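Aminofutalosine deaminase (Helicobacter pylori, PDB 7LKK) deaminates aminofutalosine in the menaquinone pathway, as a metal-dependent hydrolase of the amidohydrolase family, here with iron and the inhibitor methylthio-coformycin bound. Local coordinates at residues Ala124-Val130 / Leu336-Asp340. Sequence-based numbering, arbitrary orientation.
Sequences AQLKSGV and LSLLD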
loop_
_atom_site.group_PDB
_atom_site.type_symbol
_atom_site.label_atom_id
_atom_site.label_comp_id
_atom_site.label_asym_id
_atom_site.label_seq_id
_atom_site.Cartn_x
_atom_site.Cartn_y
_atom_site.Cartn_z
ATOM N N ALA A 124 -16.638 4.802 6.725
ATOM C CA ALA A 124 -15.510 4.348 5.906
ATOM C C ALA A 124 -15.754 2.954 5.319
ATOM O O ALA A 124 -15.343 2.667 4.186
ATOM C CB ALA A 124 -14.217 4.308 6.739
ATOM N N GLN A 125 -16.385 2.060 6.090
ATOM C CA GLN A 125 -16.778 0.751 5.562
ATOM C C GLN A 125 -17.759 0.905 4.403
ATOM O O GLN A 125 -17.523 0.415 3.291
ATOM C CB GLN A 125 -17.403 -0.097 6.677
ATOM C CG GLN A 125 -16.488 -0.342 7.864
ATOM C CD GLN A 125 -15.299 -1.202 7.499
ATOM O OE1 GLN A 125 -15.400 -2.430 7.438
ATOM N NE2 GLN A 125 -14.162 -0.566 7.260
ATOM N N LEU A 126 -18.865 1.609 4.650
ATOM C CA LEU A 126 -19.926 1.722 3.653
ATOM C C LEU A 126 -19.424 2.370 2.368
ATOM O O LEU A 126 -19.713 1.892 1.266
ATOM C CB LEU A 126 -21.098 2.510 4.233
ATOM C CG LEU A 126 -21.878 1.820 5.353
ATOM C CD1 LEU A 126 -22.664 2.841 6.158
ATOM C CD2 LEU A 126 -22.800 0.755 4.783
ATOM N N LYS A 127 -18.665 3.462 2.485
ATOM C CA LYS A 127 -18.157 4.118 1.286
ATOM C C LYS A 127 -17.110 3.276 0.571
ATOM O O LYS A 127 -16.893 3.468 -0.630
ATOM C CB LYS A 127 -17.575 5.487 1.628
ATOM C CG LYS A 127 -18.619 6.578 1.825
ATOM C CD LYS A 127 -18.032 7.825 2.489
ATOM C CE LYS A 127 -16.508 7.829 2.473
ATOM N NZ LYS A 127 -15.928 7.310 3.744
ATOM N N SER A 128 -16.469 2.347 1.277
ATOM C CA SER A 128 -15.531 1.412 0.671
ATOM C C SER A 128 -16.220 0.238 -0.011
ATOM O O SER A 128 -15.531 -0.627 -0.562
ATOM C CB SER A 128 -14.557 0.888 1.732
ATOM O OG SER A 128 -13.597 0.015 1.166
ATOM N N GLY A 129 -17.549 0.181 0.021
ATOM C CA GLY A 129 -18.291 -0.921 -0.556
ATOM C C GLY A 129 -18.558 -2.078 0.380
ATOM O O GLY A 129 -19.049 -3.119 -0.074
ATOM N N VAL A 130 -18.262 -1.928 1.669
ATOM C CA VAL A 130 -18.450 -3.003 2.638
ATOM C C VAL A 130 -19.901 -3.018 3.094
ATOM O O VAL A 130 -20.434 -1.993 3.537
ATOM C CB VAL A 130 -17.496 -2.834 3.834
ATOM C CG1 VAL A 130 -17.754 -3.909 4.879
ATOM C CG2 VAL A 130 -16.049 -2.866 3.371
ATOM N N LEU A 336 -9.514 1.935 7.397
ATOM C CA LEU A 336 -10.517 0.882 7.460
ATOM C C LEU A 336 -11.222 0.676 6.127
ATOM O O LEU A 336 -12.173 -0.109 6.052
ATOM C CB LEU A 336 -11.540 1.179 8.559
ATOM C CG LEU A 336 -11.023 1.060 9.995
ATOM C CD1 LEU A 336 -12.182 0.969 10.973
ATOM C CD2 LEU A 336 -10.099 -0.139 10.147
ATOM N N SER A 337 -10.784 1.366 5.079
ATOM C CA SER A 337 -11.244 1.058 3.733
ATOM C C SER A 337 -10.758 -0.331 3.340
ATOM O O SER A 337 -9.549 -0.586 3.325
ATOM C CB SER A 337 -10.733 2.104 2.747
ATOM O OG SER A 337 -10.817 1.628 1.415
ATOM N N LEU A 338 -11.693 -1.234 3.034
ATOM C CA LEU A 338 -11.288 -2.565 2.595
ATOM C C LEU A 338 -10.545 -2.503 1.269
ATOM O O LEU A 338 -9.680 -3.344 1.003
ATOM C CB LEU A 338 -12.500 -3.492 2.491
ATOM C CG LEU A 338 -12.165 -4.980 2.327
ATOM C CD1 LEU A 338 -11.262 -5.464 3.452
ATOM C CD2 LEU A 338 -13.423 -5.828 2.254
ATOM N N LEU A 339 -10.853 -1.508 0.434
ATOM C CA LEU A 339 -10.129 -1.347 -0.824
ATOM C C LEU A 339 -8.663 -1.006 -0.579
ATOM O O LEU A 339 -7.779 -1.506 -1.284
ATOM C CB LEU A 339 -10.801 -0.271 -1.676
ATOM C CG LEU A 339 -12.189 -0.641 -2.210
ATOM C CD1 LEU A 339 -12.926 0.588 -2.714
ATOM C CD2 LEU A 339 -12.078 -1.686 -3.306
ATOM N N ASP A 340 -8.388 -0.159 0.417
ATOM C CA ASP A 340 -7.005 0.096 0.809
ATOM C C ASP A 340 -6.330 -1.182 1.288
ATOM O O ASP A 340 -5.170 -1.446 0.952
ATOM C CB ASP A 340 -6.951 1.165 1.902
ATOM C CG ASP A 340 -7.269 2.555 1.385
ATOM O OD1 ASP A 340 -7.397 2.725 0.157
ATOM O OD2 ASP A 340 -7.392 3.482 2.214
#
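With chi1 at -178°, Ser-128 swings OG opposite its own backbone N and out to the first-turn amides of helix 338-348, where Ser-337 already serves as N-cap. The pair illustrates how, in this amidohydrolase barrel, a serine hydroxyl at the end of one helix can accept an amide at the start of another. Ser-337 OG accepts from Asp-340 N at 3.2 Å, the capping bond proper. From the neighbouring segment, Ser-128 OG accepts the N-H of Leu-339 (N to OG 3.2 Å, nearly straight at 163°), so that two first-turn amides are satisfied by two different serines, whose CA atoms lie 5.3 Å apart. Ser-128 directly follows helix 115-127, where Gly-129, with positive phi, closes a Schellman motif, and Val-130 then enters strand 130-137. Nearby, Gln-125 folds its chain at chi2 and anchors OE1 on Asn-77 of strand 69-80. That strand also supplies Phe-75, against which Val-130, Leu-338 and Leu-339 all pack. Leu-336 sits about 7 Å, side chain to side chain, from the iron ligand Asp-328. Beside the serines the join is apolar: Val-130 and Leu-338 cross at about a right angle, CG2 of the valine resting 3.7 Å from CB of Leu-338.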